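Side-chain contacts in vanadium-dependent bromoperoxidase (Corallina officinalis, PDB 1QHB), which uses hydrogen peroxide and bromide to halogenate organic substrates, as a vanadate-dependent, calcium-stabilised enzyme that assembles into a homododecamer: residues Ile543-Ala548 against Ser554-Ser559; Arg213-Val218 against Arg225-Gly230; Ala160-Met165 against Val550-Asp555; Asp325-Val330 against Pro468-Glu473. All coordinates share one frame; numbering follows the deposited sequence.

Contact 1 of 4, residues Ile543-Ala548 against Ser554-Ser559; sequences IGRNMA and SDQFES. With PO4 (phosphate ion), chain G.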
loop_
_atom_site.group_PDB
_atom_site.type_symbol
_atom_site.label_atom_id
_atom_site.label_comp_id
_atom_site.label_asym_id
_atom_site.label_seq_id
_atom_site.Cartn_x
_atom_site.Cartn_y
_atom_site.Cartn_z
ATOM N N ILE A 543 -1.323 50.037 13.475
ATOM C CA ILE A 543 -1.196 51.017 14.562
ATOM C C ILE A 543 -2.470 51.862 14.666
ATOM O O ILE A 543 -2.889 52.277 15.749
ATOM C CB ILE A 543 0.001 51.959 14.424
ATOM C CG1 ILE A 543 1.341 51.261 14.333
ATOM C CG2 ILE A 543 -0.023 52.995 15.556
ATOM C CD1 ILE A 543 1.786 50.386 15.478
ATOM N N GLY A 544 -3.203 52.041 13.567
ATOM C CA GLY A 544 -4.509 52.696 13.692
ATOM C C GLY A 544 -5.374 51.997 14.750
ATOM O O GLY A 544 -6.185 52.672 15.382
ATOM N N ARG A 545 -5.307 50.654 14.938
ATOM C CA ARG A 545 -6.178 49.969 15.891
ATOM C C ARG A 545 -5.776 50.318 17.328
ATOM O O ARG A 545 -6.605 50.547 18.223
ATOM C CB ARG A 545 -6.244 48.451 15.713
ATOM C CG ARG A 545 -6.620 47.954 14.314
ATOM C CD ARG A 545 -8.083 48.193 14.029
ATOM N NE ARG A 545 -8.848 47.242 14.822
ATOM C CZ ARG A 545 -10.190 47.233 14.942
ATOM N NH1 ARG A 545 -10.852 48.144 14.279
ATOM N NH2 ARG A 545 -10.737 46.314 15.704
ATOM N N ASN A 546 -4.502 50.554 17.541
ATOM C CA ASN A 546 -3.913 51.001 18.782
ATOM C C ASN A 546 -4.371 52.416 19.098
ATOM O O ASN A 546 -4.853 52.658 20.207
ATOM C CB ASN A 546 -2.381 50.996 18.663
ATOM C CG ASN A 546 -1.777 49.612 18.561
ATOM O OD1 ASN A 546 -2.476 48.650 18.345
ATOM N ND2 ASN A 546 -0.459 49.465 18.700
ATOM N N MET A 547 -4.406 53.271 18.070
ATOM C CA MET A 547 -4.873 54.658 18.224
ATOM C C MET A 547 -6.343 54.719 18.579
ATOM O O MET A 547 -6.827 55.636 19.239
ATOM C CB MET A 547 -4.604 55.363 16.886
ATOM C CG MET A 547 -3.099 55.684 16.717
ATOM S SD MET A 547 -2.830 56.323 15.053
ATOM C CE MET A 547 -1.127 56.891 15.283
ATOM N N ALA A 548 -7.105 53.675 18.181
ATOM C CA ALA A 548 -8.524 53.602 18.545
ATOM C C ALA A 548 -8.620 53.048 19.957
ATOM O O ALA A 548 -9.665 53.200 20.550
ATOM C CB ALA A 548 -9.347 52.756 17.598
ATOM N N SER A 554 2.490 45.015 20.822
ATOM C CA SER A 554 2.922 43.634 20.682
ATOM C C SER A 554 1.908 42.777 19.939
ATOM O O SER A 554 2.286 41.879 19.159
ATOM C CB SER A 554 3.223 42.989 22.052
ATOM O OG SER A 554 2.055 43.167 22.891
ATOM N N ASP A 555 0.620 43.051 20.033
ATOM C CA ASP A 555 -0.403 42.384 19.300
ATOM C C ASP A 555 -0.176 42.585 17.789
ATOM O O ASP A 555 -0.386 41.678 16.963
ATOM C CB ASP A 555 -1.795 43.031 19.542
ATOM C CG ASP A 555 -2.353 42.883 20.944
ATOM O OD1 ASP A 555 -1.885 42.038 21.774
ATOM O OD2 ASP A 555 -3.382 43.607 21.163
ATOM N N GLN A 556 0.115 43.831 17.424
ATOM C CA GLN A 556 0.295 44.208 16.022
ATOM C C GLN A 556 1.560 43.619 15.411
ATOM O O GLN A 556 1.549 42.933 14.370
ATOM C CB GLN A 556 0.276 45.751 15.877
ATOM C CG GLN A 556 -0.974 46.400 16.438
ATOM C CD GLN A 556 -2.252 45.631 16.267
ATOM O OE1 GLN A 556 -2.523 44.634 16.913
ATOM N NE2 GLN A 556 -3.159 45.992 15.390
ATOM N N PHE A 557 2.679 43.912 16.056
ATOM C CA PHE A 557 3.959 43.416 15.504
ATOM C C PHE A 557 3.957 41.894 15.385
ATOM O O PHE A 557 4.279 41.325 14.355
ATOM C CB PHE A 557 5.150 43.944 16.271
ATOM C CG PHE A 557 6.475 43.447 15.724
ATOM C CD1 PHE A 557 6.982 43.978 14.572
ATOM C CD2 PHE A 557 7.189 42.476 16.395
ATOM C CE1 PHE A 557 8.196 43.542 14.076
ATOM C CE2 PHE A 557 8.401 42.033 15.893
ATOM C CZ PHE A 557 8.921 42.567 14.711
ATOM N N GLU A 558 3.546 41.176 16.428
ATOM C CA GLU A 558 3.548 39.708 16.308
ATOM C C GLU A 558 2.588 39.189 15.248
ATOM O O GLU A 558 2.899 38.143 14.644
ATOM C CB GLU A 558 3.272 39.057 17.669
ATOM C CG GLU A 558 4.362 39.385 18.693
ATOM C CD GLU A 558 5.746 38.888 18.279
ATOM O OE1 GLU A 558 5.912 38.084 17.350
ATOM O OE2 GLU A 558 6.748 39.294 18.903
ATOM N N SER A 559 1.450 39.835 15.034
ATOM C CA SER A 559 0.484 39.393 14.053
ATOM C C SER A 559 1.003 39.683 12.636
ATOM O O SER A 559 0.688 38.952 11.704
ATOM C CB SER A 559 -0.843 40.090 14.238
ATOM O OG SER A 559 -1.495 39.855 15.448
HETATM P P PO4 G . -8.965 43.312 15.430
HETATM O O1 PO4 G . -9.372 44.077 16.639
HETATM O O2 PO4 G . -7.995 44.073 14.592
HETATM O O3 PO4 G . -10.165 42.980 14.643
HETATM O O4 PO4 G . -8.293 42.057 15.935
#

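Contact 2 of 4, residues Arg213-Val218 against Arg225-Gly230; sequences RRRGEV and RGILPG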
loop_
_atom_site.group_PDB
_atom_site.type_symbol
_atom_site.label_atom_id
_atom_site.label_comp_id
_atom_site.label_asym_id
_atom_site.label_seq_id
_atom_site.Cartn_x
_atom_site.Cartn_y
_atom_site.Cartn_z
ATOM N N ARG A 213 11.153 42.795 19.338
ATOM C CA ARG A 213 10.177 43.896 19.306
ATOM C C ARG A 213 10.461 45.012 20.314
ATOM O O ARG A 213 9.639 45.924 20.411
ATOM C CB ARG A 213 8.748 43.352 19.518
ATOM C CG ARG A 213 8.519 42.737 20.877
ATOM C CD ARG A 213 7.082 42.154 20.983
ATOM N NE ARG A 213 6.956 41.731 22.385
ATOM C CZ ARG A 213 6.955 40.460 22.757
ATOM N NH1 ARG A 213 7.017 39.485 21.853
ATOM N NH2 ARG A 213 6.874 40.155 24.040
ATOM N N ARG A 214 11.586 44.954 21.027
ATOM C CA ARG A 214 11.857 45.997 22.016
ATOM C C ARG A 214 12.241 47.311 21.353
ATOM O O ARG A 214 12.997 47.274 20.397
ATOM C CB ARG A 214 12.949 45.574 22.994
ATOM C CG ARG A 214 13.047 46.625 24.125
ATOM C CD ARG A 214 13.552 45.907 25.363
ATOM N NE ARG A 214 13.730 46.835 26.461
ATOM C CZ ARG A 214 13.875 46.420 27.710
ATOM N NH1 ARG A 214 13.847 45.111 27.933
ATOM N NH2 ARG A 214 14.045 47.326 28.655
ATOM N N ARG A 215 11.700 48.441 21.820
ATOM C CA ARG A 215 11.980 49.693 21.136
ATOM C C ARG A 215 12.951 50.538 21.945
ATOM O O ARG A 215 12.945 50.468 23.159
ATOM C CB ARG A 215 10.713 50.496 20.819
ATOM C CG ARG A 215 9.806 49.800 19.834
ATOM C CD ARG A 215 8.493 50.503 19.687
ATOM N NE ARG A 215 7.504 50.156 20.689
ATOM C CZ ARG A 215 6.391 50.895 20.836
ATOM N NH1 ARG A 215 6.217 51.940 20.041
ATOM N NH2 ARG A 215 5.508 50.556 21.760
ATOM N N GLY A 216 13.694 51.409 21.260
ATOM C CA GLY A 216 14.609 52.285 21.983
ATOM C C GLY A 216 13.950 53.656 22.168
ATOM O O GLY A 216 12.755 53.901 22.157
ATOM N N GLU A 217 14.798 54.665 22.272
ATOM C CA GLU A 217 14.481 56.036 22.560
ATOM C C GLU A 217 13.389 56.591 21.650
ATOM O O GLU A 217 13.393 56.480 20.434
ATOM C CB GLU A 217 15.782 56.839 22.462
ATOM C CG GLU A 217 15.639 58.228 23.079
ATOM C CD GLU A 217 16.726 59.207 22.672
ATOM O OE1 GLU A 217 17.649 58.845 21.918
ATOM O OE2 GLU A 217 16.633 60.374 23.121
ATOM N N VAL A 218 12.400 57.216 22.300
ATOM C CA VAL A 218 11.325 57.806 21.516
ATOM C C VAL A 218 11.720 59.216 21.085
ATOM O O VAL A 218 12.267 59.963 21.894
ATOM C CB VAL A 218 10.061 57.845 22.378
ATOM C CG1 VAL A 218 8.876 58.405 21.608
ATOM C CG2 VAL A 218 9.836 56.434 22.918
ATOM N N ARG A 225 4.953 55.338 15.726
ATOM C CA ARG A 225 5.177 54.619 14.474
ATOM C C ARG A 225 5.441 53.139 14.760
ATOM O O ARG A 225 5.672 52.781 15.905
ATOM C CB ARG A 225 6.396 55.206 13.737
ATOM C CG ARG A 225 6.121 56.647 13.277
ATOM C CD ARG A 225 7.111 57.026 12.197
ATOM N NE ARG A 225 7.029 58.414 11.828
ATOM C CZ ARG A 225 7.369 58.914 10.628
ATOM N NH1 ARG A 225 7.776 58.137 9.645
ATOM N NH2 ARG A 225 7.282 60.234 10.449
ATOM N N GLY A 226 5.426 52.327 13.703
ATOM C CA GLY A 226 5.692 50.891 13.843
ATOM C C GLY A 226 7.201 50.758 13.543
ATOM O O GLY A 226 7.867 51.792 13.375
ATOM N N ILE A 227 7.700 49.541 13.458
ATOM C CA ILE A 227 9.108 49.297 13.219
ATOM C C ILE A 227 9.385 48.446 11.989
ATOM O O ILE A 227 10.481 47.892 11.877
ATOM C CB ILE A 227 9.750 48.564 14.444
ATOM C CG1 ILE A 227 9.009 47.247 14.732
ATOM C CG2 ILE A 227 9.750 49.500 15.627
ATOM C CD1 ILE A 227 9.534 46.488 15.944
ATOM N N LEU A 228 8.446 48.236 11.086
ATOM C CA LEU A 228 8.717 47.511 9.860
ATOM C C LEU A 228 9.672 48.407 9.065
ATOM O O LEU A 228 9.567 49.598 9.185
ATOM C CB LEU A 228 7.448 47.287 8.999
ATOM C CG LEU A 228 6.444 46.397 9.738
ATOM C CD1 LEU A 228 5.215 46.112 8.925
ATOM C CD2 LEU A 228 7.126 45.091 10.164
ATOM N N PRO A 229 10.588 47.827 8.323
ATOM C CA PRO A 229 11.525 48.579 7.533
ATOM C C PRO A 229 10.750 49.476 6.573
ATOM O O PRO A 229 9.926 48.942 5.816
ATOM C CB PRO A 229 12.366 47.550 6.769
ATOM C CG PRO A 229 12.096 46.279 7.469
ATOM C CD PRO A 229 10.797 46.351 8.225
ATOM N N GLY A 230 11.046 50.768 6.637
ATOM C CA GLY A 230 10.344 51.679 5.700
ATOM C C GLY A 230 9.389 52.580 6.484
ATOM O O GLY A 230 9.191 53.739 6.067
HETATM O O HOH W 1 7.480 53.270 17.828
#

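Contact 3 of 4, residues Ala160-Met165 against Val550-Asp555; sequences AELYLM and VHYFSD. With PO4 (phosphate ion), chain G.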
loop_
_atom_site.group_PDB
_atom_site.type_symbol
_atom_site.label_atom_id
_atom_site.label_comp_id
_atom_site.label_asym_id
_atom_site.label_seq_id
_atom_site.Cartn_x
_atom_site.Cartn_y
_atom_site.Cartn_z
ATOM N N ALA A 160 1.161 53.153 28.523
ATOM C CA ALA A 160 1.525 54.584 28.488
ATOM C C ALA A 160 1.335 55.113 27.079
ATOM O O ALA A 160 0.712 56.151 26.873
ATOM C CB ALA A 160 2.977 54.813 28.881
ATOM N N GLU A 161 1.857 54.316 26.102
ATOM C CA GLU A 161 1.702 54.739 24.715
ATOM C C GLU A 161 0.262 54.829 24.288
ATOM O O GLU A 161 -0.081 55.769 23.535
ATOM C CB GLU A 161 2.487 53.781 23.816
ATOM C CG GLU A 161 2.247 54.011 22.319
ATOM C CD GLU A 161 3.114 53.085 21.498
ATOM O OE1 GLU A 161 2.895 51.864 21.666
ATOM O OE2 GLU A 161 3.958 53.595 20.730
ATOM N N LEU A 162 -0.621 53.945 24.719
ATOM C CA LEU A 162 -2.035 54.007 24.323
ATOM C C LEU A 162 -2.767 55.155 24.977
ATOM O O LEU A 162 -3.732 55.683 24.362
ATOM C CB LEU A 162 -2.800 52.726 24.718
ATOM C CG LEU A 162 -2.363 51.421 24.073
ATOM C CD1 LEU A 162 -3.169 50.227 24.559
ATOM C CD2 LEU A 162 -2.435 51.532 22.564
ATOM N N TYR A 163 -2.447 55.467 26.238
ATOM C CA TYR A 163 -3.128 56.617 26.889
ATOM C C TYR A 163 -2.711 57.912 26.196
ATOM O O TYR A 163 -3.520 58.811 25.930
ATOM C CB TYR A 163 -2.718 56.717 28.358
ATOM C CG TYR A 163 -3.573 55.908 29.326
ATOM C CD1 TYR A 163 -4.863 56.283 29.635
ATOM C CD2 TYR A 163 -3.028 54.847 30.007
ATOM C CE1 TYR A 163 -5.651 55.580 30.526
ATOM C CE2 TYR A 163 -3.778 54.128 30.918
ATOM C CZ TYR A 163 -5.078 54.495 31.150
ATOM O OH TYR A 163 -5.804 53.747 32.046
ATOM N N LEU A 164 -1.474 58.056 25.796
ATOM C CA LEU A 164 -0.997 59.257 25.103
ATOM C C LEU A 164 -1.581 59.359 23.707
ATOM O O LEU A 164 -1.894 60.477 23.259
ATOM C CB LEU A 164 0.526 59.326 25.063
ATOM C CG LEU A 164 1.100 59.550 26.473
ATOM C CD1 LEU A 164 2.529 59.080 26.516
ATOM C CD2 LEU A 164 1.007 61.049 26.846
ATOM N N MET A 165 -1.838 58.207 23.056
ATOM C CA MET A 165 -2.457 58.260 21.747
ATOM C C MET A 165 -3.893 58.742 21.930
ATOM O O MET A 165 -4.363 59.454 21.082
ATOM C CB MET A 165 -2.534 56.915 21.063
ATOM C CG MET A 165 -1.186 56.445 20.538
ATOM S SD MET A 165 -1.390 54.709 20.073
ATOM C CE MET A 165 0.065 54.535 19.032
ATOM N N VAL A 550 -7.828 49.745 20.825
ATOM C CA VAL A 550 -8.244 48.361 20.840
ATOM C C VAL A 550 -7.162 47.313 20.717
ATOM O O VAL A 550 -7.490 46.098 20.735
ATOM C CB VAL A 550 -9.367 48.070 19.795
ATOM C CG1 VAL A 550 -10.542 49.010 20.051
ATOM C CG2 VAL A 550 -8.865 48.233 18.363
ATOM N N HIS A 551 -5.905 47.694 20.630
ATOM C CA HIS A 551 -4.793 46.763 20.599
ATOM C C HIS A 551 -3.562 47.371 21.279
ATOM O O HIS A 551 -3.447 48.609 21.353
ATOM C CB HIS A 551 -4.370 46.447 19.137
ATOM C CG HIS A 551 -5.173 45.269 18.645
ATOM N ND1 HIS A 551 -5.153 44.049 19.272
ATOM C CD2 HIS A 551 -6.096 45.186 17.680
ATOM C CE1 HIS A 551 -5.993 43.246 18.637
ATOM N NE2 HIS A 551 -6.594 43.906 17.684
ATOM N N TYR A 552 -2.612 46.529 21.631
ATOM C CA TYR A 552 -1.325 47.013 22.121
ATOM C C TYR A 552 -0.276 46.893 21.042
ATOM O O TYR A 552 -0.474 46.073 20.108
ATOM C CB TYR A 552 -0.825 46.101 23.248
ATOM C CG TYR A 552 -1.835 45.764 24.319
ATOM C CD1 TYR A 552 -2.731 44.710 24.178
ATOM C CD2 TYR A 552 -1.841 46.511 25.488
ATOM C CE1 TYR A 552 -3.639 44.381 25.163
ATOM C CE2 TYR A 552 -2.747 46.166 26.512
ATOM C CZ TYR A 552 -3.625 45.122 26.324
ATOM O OH TYR A 552 -4.473 44.819 27.364
ATOM N N PHE A 553 0.872 47.536 21.165
ATOM C CA PHE A 553 1.948 47.338 20.163
ATOM C C PHE A 553 2.270 45.883 19.846
ATOM O O PHE A 553 2.403 45.493 18.674
ATOM C CB PHE A 553 3.207 48.049 20.688
ATOM C CG PHE A 553 4.285 48.032 19.607
ATOM C CD1 PHE A 553 4.279 48.957 18.590
ATOM C CD2 PHE A 553 5.292 47.060 19.620
ATOM C CE1 PHE A 553 5.253 48.952 17.601
ATOM C CE2 PHE A 553 6.226 47.070 18.648
ATOM C CZ PHE A 553 6.240 47.994 17.627
ATOM N N SER A 554 2.490 45.015 20.822
ATOM C CA SER A 554 2.922 43.634 20.682
ATOM C C SER A 554 1.908 42.777 19.939
ATOM O O SER A 554 2.286 41.879 19.159
ATOM C CB SER A 554 3.223 42.989 22.052
ATOM O OG SER A 554 2.055 43.167 22.891
ATOM N N ASP A 555 0.620 43.051 20.033
ATOM C CA ASP A 555 -0.403 42.384 19.300
ATOM C C ASP A 555 -0.176 42.585 17.789
ATOM O O ASP A 555 -0.386 41.678 16.963
ATOM C CB ASP A 555 -1.795 43.031 19.542
ATOM C CG ASP A 555 -2.353 42.883 20.944
ATOM O OD1 ASP A 555 -1.885 42.038 21.774
ATOM O OD2 ASP A 555 -3.382 43.607 21.163
HETATM P P PO4 G . -8.965 43.312 15.430
HETATM O O1 PO4 G . -9.372 44.077 16.639
HETATM O O2 PO4 G . -7.995 44.073 14.592
HETATM O O3 PO4 G . -10.165 42.980 14.643
HETATM O O4 PO4 G . -8.293 42.057 15.935
HETATM O O HOH W 2 0.955 50.112 22.561
#

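Contact 4 of 4, residues Asp325-Val330 against Pro468-Glu473; sequences DLATWV and PMAFAE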
loop_
_atom_site.group_PDB
_atom_site.type_symbol
_atom_site.label_atom_id
_atom_site.label_comp_id
_atom_site.label_asym_id
_atom_site.label_seq_id
_atom_site.Cartn_x
_atom_site.Cartn_y
_atom_site.Cartn_z
ATOM N N ASP A 325 -8.815 60.335 12.621
ATOM C CA ASP A 325 -9.239 59.870 11.306
ATOM C C ASP A 325 -8.631 58.503 10.968
ATOM O O ASP A 325 -9.252 57.784 10.176
ATOM C CB ASP A 325 -8.879 60.874 10.230
ATOM C CG ASP A 325 -9.560 62.240 10.371
ATOM O OD1 ASP A 325 -10.591 62.350 11.024
ATOM O OD2 ASP A 325 -9.027 63.219 9.780
ATOM N N LEU A 326 -7.396 58.198 11.351
ATOM C CA LEU A 326 -6.817 56.893 11.056
ATOM C C LEU A 326 -7.581 55.881 11.880
ATOM O O LEU A 326 -7.965 54.841 11.354
ATOM C CB LEU A 326 -5.298 56.863 11.321
ATOM C CG LEU A 326 -4.591 55.590 10.884
ATOM C CD1 LEU A 326 -4.862 55.289 9.405
ATOM C CD2 LEU A 326 -3.097 55.615 11.194
ATOM N N ALA A 327 -7.951 56.159 13.137
ATOM C CA ALA A 327 -8.828 55.265 13.907
ATOM C C ALA A 327 -10.141 55.058 13.189
ATOM O O ALA A 327 -10.658 53.918 12.999
ATOM C CB ALA A 327 -9.081 55.874 15.288
ATOM N N THR A 328 -10.778 56.104 12.693
ATOM C CA THR A 328 -12.046 55.942 11.968
ATOM C C THR A 328 -11.849 55.058 10.730
ATOM O O THR A 328 -12.731 54.278 10.322
ATOM C CB THR A 328 -12.632 57.292 11.477
ATOM O OG1 THR A 328 -12.812 58.100 12.656
ATOM C CG2 THR A 328 -13.967 57.169 10.738
ATOM N N TRP A 329 -10.755 55.246 10.002
ATOM C CA TRP A 329 -10.471 54.439 8.816
ATOM C C TRP A 329 -10.480 52.934 9.159
ATOM O O TRP A 329 -11.127 52.136 8.443
ATOM C CB TRP A 329 -9.087 54.863 8.276
ATOM C CG TRP A 329 -8.900 54.574 6.810
ATOM C CD1 TRP A 329 -9.011 55.464 5.786
ATOM C CD2 TRP A 329 -8.596 53.311 6.201
ATOM N NE1 TRP A 329 -8.796 54.834 4.572
ATOM C CE2 TRP A 329 -8.540 53.513 4.809
ATOM C CE3 TRP A 329 -8.413 52.025 6.717
ATOM C CZ2 TRP A 329 -8.263 52.503 3.894
ATOM C CZ3 TRP A 329 -8.137 50.995 5.828
ATOM C CH2 TRP A 329 -8.056 51.237 4.427
ATOM N N VAL A 330 -9.846 52.548 10.265
ATOM C CA VAL A 330 -9.753 51.133 10.629
ATOM C C VAL A 330 -10.930 50.642 11.474
ATOM O O VAL A 330 -10.968 49.486 11.920
ATOM C CB VAL A 330 -8.404 50.797 11.339
ATOM C CG1 VAL A 330 -7.173 51.168 10.525
ATOM C CG2 VAL A 330 -8.371 51.493 12.689
ATOM N N PRO A 468 -9.717 56.231 27.213
ATOM C CA PRO A 468 -10.739 56.758 26.333
ATOM C C PRO A 468 -10.757 55.944 25.051
ATOM O O PRO A 468 -9.716 55.768 24.430
ATOM C CB PRO A 468 -10.389 58.228 26.152
ATOM C CG PRO A 468 -9.418 58.573 27.254
ATOM C CD PRO A 468 -8.668 57.268 27.499
ATOM N N MET A 469 -11.939 55.462 24.621
ATOM C CA MET A 469 -12.028 54.698 23.396
ATOM C C MET A 469 -12.406 55.566 22.222
ATOM O O MET A 469 -13.201 56.470 22.352
ATOM C CB MET A 469 -13.021 53.532 23.553
ATOM C CG MET A 469 -12.659 52.624 24.732
ATOM S SD MET A 469 -10.993 51.906 24.495
ATOM C CE MET A 469 -11.527 50.772 23.318
ATOM N N ALA A 470 -11.916 55.310 20.999
ATOM C CA ALA A 470 -12.386 56.091 19.861
ATOM C C ALA A 470 -13.731 55.550 19.375
ATOM O O ALA A 470 -14.449 56.262 18.649
ATOM C CB ALA A 470 -11.458 56.134 18.671
ATOM N N PHE A 471 -14.079 54.338 19.772
ATOM C CA PHE A 471 -15.281 53.662 19.273
ATOM C C PHE A 471 -16.265 53.484 20.411
ATOM O O PHE A 471 -15.876 53.124 21.506
ATOM C CB PHE A 471 -14.918 52.315 18.678
ATOM C CG PHE A 471 -13.849 52.198 17.638
ATOM C CD1 PHE A 471 -13.519 53.224 16.777
ATOM C CD2 PHE A 471 -13.161 50.985 17.502
ATOM C CE1 PHE A 471 -12.555 53.067 15.802
ATOM C CE2 PHE A 471 -12.188 50.809 16.520
ATOM C CZ PHE A 471 -11.885 51.859 15.666
ATOM N N ALA A 472 -17.559 53.664 20.151
ATOM C CA ALA A 472 -18.550 53.600 21.220
ATOM C C ALA A 472 -18.623 52.236 21.866
ATOM O O ALA A 472 -18.903 52.146 23.077
ATOM C CB ALA A 472 -19.925 53.985 20.690
ATOM N N GLU A 473 -18.485 51.178 21.069
ATOM C CA GLU A 473 -18.526 49.823 21.614
ATOM C C GLU A 473 -17.165 49.360 22.107
ATOM O O GLU A 473 -17.077 48.233 22.609
ATOM C CB GLU A 473 -18.974 48.815 20.511
ATOM C CG GLU A 473 -17.954 48.514 19.425
ATOM C CD GLU A 473 -17.868 49.554 18.312
ATOM O OE1 GLU A 473 -18.389 50.695 18.436
ATOM O OE2 GLU A 473 -17.260 49.254 17.258
#

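Contact 1 of 4, residues Ile543-Ala548 against Ser554-Ser559
The side chain of Gln-556 lies across the flank of helix 530-548, overlapping Asn-546 and the aliphatic start of Arg-545. These are consecutive helices, 530-548 and 553-574, of the helical core of a vanadium haloperoxidase, and the turn between them borders the vanadate pocket, where a phosphate is bound here. Asn-546 and Gln-556 run past each other in opposite directions, their amide planes 49° apart; Asn-546 OD1 rests on the methylene CG of Gln-556 at 3.3 Å, a packing contact and not a hydrogen bond. The Gln-556 chain bends at chi2 (-36°), bringing NE2 to 4.0 Å from Arg-545 CB. That amide nitrogen is held by Ala-542 O and by the hydroxyl of the site residue Ser-483, so its polar needs are met outside this packing. Arg-545 begins toward helix 553-574, but bends at chi2 and chi3 carry its guanidinium away to the phosphate, which lies at the edge of the group. NH2 gives phosphate O1 a bond of 2.8 Å, with an N-H...O angle of 161°; NE reaches O2 weakly. With an alanine in place of Arg-545, the phosphate would probably lose this cationic edge, and Gln-556 NE2 the arginine's CG methylene beside it. Further along helix 553-574, Ser-559 OG bonds back to Asp-555 O at 2.6 Å, an oxygen that also accepts from Ser-559 N.

Contact 2 of 4, residues Arg213-Val218 against Arg225-Gly230
Two torsion choices bring Arg-215 and Ile-227 together: chi1 of -65° sets CG of the arginine anti to its own carbonyl carbon, and chi2 of -178° stretches the isoleucine so that CD1 reaches out from the loop. Both segments belong to the irregular loop that follows helix 208-213, and the contact joins two passes of it without helix or strand pairing. Ile-227 points at the other pass and touches it with both branches. CG2 lies 4.2 Å from CG of Arg-215, and CD1 ends 4.3 Å from CA of Arg-213. These are van der Waals contacts, an arginine methylene and a backbone carbon against methyl groups. Helix 553-574 backs them: Phe-557 packs on both Ile-227 and Arg-213. Arg-213 turns its guanidinium away, to salt bridges with Glu-154 and Glu-558.

Beyond CG the Arg-215 chain bends at chi3 (-84°), and its guanidinium comes obliquely to the carbonyl of Arg-225. The direct gap between Arg-215 NH1 and Arg-225 O, 4.3 Å, is too long for a bond. NH1 has its charged partner in Glu-161 of helix 153-167, which ties this loop to the helical core. A water fills the gap instead, in the guanidinium plane at its edge: it takes a bond from Arg-215 NH1 at 2.9 Å and lies 2.7 Å from Arg-225 O, to which it can donate.

Contact 3 of 4, residues Ala160-Met165 against Val550-Asp555
Leu-162 sends its CB from helix 153-167 toward the His-551-Tyr-552 backbone; CG then lies beyond the oxygen of His-551, and both methyls close on that oxygen from the same side. CD2 is 3.3 Å from His-551 O and CD1 3.6 Å from it. CD1 also meets the Tyr-552 ring obliquely, 4.1 Å from its CD2, the two side chains crossing at about a right angle. One residue earlier, Glu-161 keeps CG anti to its backbone N (chi1 172°), and the extended chain brings OE1 alongside CB of Phe-553. A water joins them: it donates to Glu-161 OE1 at 2.8 Å and accepts from Phe-553 N at 2.9 Å, serving an amide of the first turn after the N-cap residue Tyr-552. Glu-161 OE2 pairs with Arg-215.

Residues 550-555 also carry the vanadate-site histidine, whose ring leads away from helix 153-167. His-551 ND1 bonds to Asp-555 OD2 at 2.6 Å, almost in the ring plane, and Tyr-552 N reaches the same oxygen at 3.1 Å from the opposite face of the carboxylate. This grip fixes the ring's rotation, and NE2 points to phosphate O4 at 3.1 Å, with a weak second bond to O1. Were His-551 an alanine, the phosphate would probably lose this donor and Asp-555 OD2 one of its anchors. The contact thus wedges helix 153-167 against the N-terminal end of helix 553-574, with helix 530-548 packing on His-551 and helix 439-456 packing against Tyr-163 of helix 153-167.

Contact 4 of 4, residues Asp325-Val330 against Pro468-Glu473
Helix 323-332 passes the loop before helix 484-499 with Ala-327 and Ala-470 as its nearest pair, 7.0 Å between CA atoms, where the loop backbone turns briefly to helical angles at Ala-470 before resuming an extended course at Phe-471. The two alanines point at each other and meet methyl to methyl, CB to CB at 4.1 Å. Such small side chains let helix and loop come close.

Phe-471 does the rest. With chi1 at -52°, CG stands anti to the carbonyl carbon, and the ring swings back to the helix. It presents its edge to the carbonyl of Ala-327: CE1 lies 3.5 Å and CZ 3.6 Å from Ala-327 O, which sits in the ring plane, an approach consistent with a weak attraction between the ring's C-H edge and the oxygen. The ring's CE1 is also 4.5 Å from Ala-327 CB. CZ reaches the backbone of Val-330 obliquely, 4.5 Å from its C atom. His-331, just past the helix segment, stacks with the Phe-471 ring, and Ala-548 of helix 530-548 packs on it. Thr-328 O is hydrogen-bonded to Ser-275 OG of a neighbouring subunit.

Nothing here binds the oxyanion directly. Val-330 O weakly bonds Arg-545 NH1, however, and the Val-330 side chain lies close to His-485, so this helix-and-loop packing belongs to the second shell of the vanadate pocket of a vanadium haloperoxidase.

In the fold
From the N terminus, residues 160-165 on helix 153-167 open contact 3, whose partner comes only 385 residues later. Inside that long loop lie two others in series: contact 2, a short closure within the loop after helix 208-213, and contact 4, which joins helix 323-332 to the loop before helix 484-499. Contact 1 then opens on helix 530-548 and spans the turn in which contact 3 ends; both finish on helix 553-574, share Ser-554 and Asp-555, and touch the same phosphate. Glu-558 with Arg-213, and Arg-215 with Glu-161, bind contact 2 to contacts 1 and 3. Contact 4 meets contact 1 at Ala-548 and Ala-470, but does not touch contact 2.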